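Local coordinates for sesquisabinene B synthase 2 (Santalum album, PDB 6A2A), which probably cyclises farnesyl diphosphate to the sesquiterpene sesquisabinene B in a magnesium- or manganese-dependent reaction, at residues 58-63 and 245-250. Residues are numbered along the deposited sequence; the frame is centred on the assembly and turned at random.
Sequences LKLADK and AKLDFN
Leu247 sets one methyl of its fork into the step between Leu60 and Ala61, and it is the residue of 245-250 that touches 58-63. The branch used is CD2. It comes to 3.6 Å from Ala61 CB and also lies against the backbone of the same residue, 3.4 Å from Ala61 N and 3.5 Å from Ala61 CA. On the Leu60 side, Leu247 CD2 touches CG at 3.8 Å and the methyl CD2 at 4.0 Å, an approach in which the two leucine side chains run nearly perpendicular to each other. With CG roughly anti to the backbone N (chi1 -154°), on a CB that already faces the other helix, Leu247 brings CD2 to Ala61. Leu60 also has CG anti to N (chi1 179°), and its branch point borders the spot where the methyl settles. Ala61, whose CB points at the opposing helix, has no further side-chain atoms to bar the way. Ala61 CA and Leu247 CA are 6.3 Å apart, the nearest CA pair of the two segments.

On the same long helix, Ile251 also touches Ala61 and Arg243 touches Leu60, while Leu563 and Glu565 near the C-terminus lie against Leu247 and Leu60, respectively. Beside Leu247, the carboxylate of Asp248 is hydrogen-bonded through OD1 to Gln96 and through OD2 to Tyr95, so both oxygens have partners outside the two segments. This is helix-on-helix packing in the all-helical fold of plant terpene synthases, joining helix 55-73 of the N-terminal region to helix 239-270, away from the metal-binding residues. The contact is apolar, with no hydrogen bond between the segments, and probably depends on shape fit and on the burial of Leu247 and Ala61.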
loop_
_atom_site.group_PDB
_atom_site.type_symbol
_atom_site.label_atom_id
_atom_site.label_comp_id
_atom_site.label_asym_id
_atom_site.label_seq_id
_atom_site.Cartn_x
_atom_site.Cartn_y
_atom_site.Cartn_z
ATOM N N LEU A 58 8.225 -13.531 23.722
ATOM C CA LEU A 58 7.401 -14.438 22.859
ATOM C C LEU A 58 7.343 -15.866 23.413
ATOM O O LEU A 58 6.295 -16.514 23.384
ATOM C CB LEU A 58 7.994 -14.473 21.447
ATOM C CG LEU A 58 7.378 -13.536 20.408
ATOM C CD1 LEU A 58 6.687 -12.338 21.061
ATOM C CD2 LEU A 58 8.433 -13.085 19.405
ATOM N N LYS A 59 8.491 -16.396 23.822
ATOM C CA LYS A 59 8.568 -17.774 24.334
ATOM C C LYS A 59 7.888 -17.833 25.718
ATOM O O LYS A 59 7.136 -18.741 25.982
ATOM C CB LYS A 59 10.040 -18.217 24.293
ATOM C CG LYS A 59 10.392 -19.517 25.004
ATOM C CD LYS A 59 10.391 -20.750 24.114
ATOM C CE LYS A 59 9.644 -21.918 24.728
ATOM N NZ LYS A 59 8.248 -21.552 25.082
ATOM N N LEU A 60 8.084 -16.828 26.561
ATOM C CA LEU A 60 7.402 -16.759 27.847
ATOM C C LEU A 60 5.878 -16.703 27.643
ATOM O O LEU A 60 5.110 -17.328 28.399
ATOM C CB LEU A 60 7.920 -15.534 28.595
ATOM C CG LEU A 60 7.310 -15.257 29.966
ATOM C CD1 LEU A 60 7.592 -16.383 30.962
ATOM C CD2 LEU A 60 7.836 -13.937 30.500
ATOM N N ALA A 61 5.425 -15.995 26.603
ATOM C CA ALA A 61 3.975 -15.913 26.333
ATOM C C ALA A 61 3.387 -17.292 26.005
ATOM O O ALA A 61 2.310 -17.647 26.483
ATOM C CB ALA A 61 3.724 -14.923 25.210
ATOM N N ASP A 62 4.066 -18.073 25.173
ATOM C CA ASP A 62 3.552 -19.428 24.855
ATOM C C ASP A 62 3.507 -20.299 26.127
ATOM O O ASP A 62 2.569 -21.077 26.318
ATOM C CB ASP A 62 4.398 -20.109 23.786
ATOM C CG ASP A 62 4.565 -19.242 22.533
ATOM O OD1 ASP A 62 3.589 -19.100 21.775
ATOM O OD2 ASP A 62 5.671 -18.689 22.322
ATOM N N LYS A 63 4.505 -20.115 26.988
ATOM C CA LYS A 63 4.625 -20.904 28.214
ATOM C C LYS A 63 3.502 -20.495 29.160
ATOM O O LYS A 63 2.795 -21.339 29.667
ATOM C CB LYS A 63 5.985 -20.726 28.891
ATOM C CG LYS A 63 6.162 -21.507 30.196
ATOM C CD LYS A 63 7.565 -21.436 30.779
ATOM C CE LYS A 63 7.595 -20.988 32.225
ATOM N NZ LYS A 63 8.407 -19.756 32.374
ATOM N N ALA A 245 -1.685 -11.692 30.681
ATOM C CA ALA A 245 -2.567 -10.614 30.178
ATOM C C ALA A 245 -1.756 -9.416 29.680
ATOM O O ALA A 245 -2.021 -8.880 28.577
ATOM C CB ALA A 245 -3.556 -10.183 31.240
ATOM N N LYS A 246 -0.721 -9.048 30.418
ATOM C CA LYS A 246 0.146 -7.948 30.020
ATOM C C LYS A 246 0.991 -8.326 28.805
ATOM O O LYS A 246 1.219 -7.507 27.898
ATOM C CB LYS A 246 1.048 -7.528 31.183
ATOM C CG LYS A 246 0.297 -6.978 32.389
ATOM C CD LYS A 246 1.226 -6.496 33.482
ATOM C CE LYS A 246 0.475 -5.865 34.625
ATOM N NZ LYS A 246 1.402 -5.515 35.727
ATOM N N LEU A 247 1.489 -9.564 28.763
ATOM C CA LEU A 247 2.348 -9.981 27.690
ATOM C C LEU A 247 1.563 -10.064 26.367
ATOM O O LEU A 247 2.036 -9.607 25.315
ATOM C CB LEU A 247 2.924 -11.351 28.090
ATOM C CG LEU A 247 4.265 -11.787 27.516
ATOM C CD1 LEU A 247 5.346 -10.749 27.717
ATOM C CD2 LEU A 247 4.696 -13.085 28.186
ATOM N N ASP A 248 0.439 -10.747 26.409
ATOM C CA ASP A 248 -0.436 -10.899 25.251
ATOM C C ASP A 248 -0.912 -9.523 24.798
ATOM O O ASP A 248 -0.978 -9.290 23.588
ATOM C CB ASP A 248 -1.591 -11.794 25.519
ATOM C CG ASP A 248 -2.339 -12.191 24.247
ATOM O OD1 ASP A 248 -1.781 -12.974 23.444
ATOM O OD2 ASP A 248 -3.447 -11.626 24.038
ATOM N N PHE A 249 -1.201 -8.631 25.738
ATOM C CA PHE A 249 -1.590 -7.276 25.363
ATOM C C PHE A 249 -0.512 -6.641 24.502
ATOM O O PHE A 249 -0.792 -6.150 23.402
ATOM C CB PHE A 249 -1.855 -6.386 26.567
ATOM C CG PHE A 249 -2.585 -5.132 26.171
ATOM C CD1 PHE A 249 -1.893 -4.034 25.707
ATOM C CD2 PHE A 249 -3.966 -5.101 26.149
ATOM C CE1 PHE A 249 -2.571 -2.919 25.253
ATOM C CE2 PHE A 249 -4.635 -3.967 25.729
ATOM C CZ PHE A 249 -3.941 -2.899 25.264
ATOM N N ASN A 250 0.735 -6.668 24.975
ATOM C CA ASN A 250 1.816 -6.067 24.227
ATOM C C ASN A 250 2.022 -6.757 22.867
ATOM O O ASN A 250 2.368 -6.060 21.882
ATOM C CB ASN A 250 3.115 -6.039 25.034
ATOM C CG ASN A 250 3.120 -5.040 26.163
ATOM O OD1 ASN A 250 2.177 -4.253 26.356
ATOM N ND2 ASN A 250 4.185 -5.079 26.948
#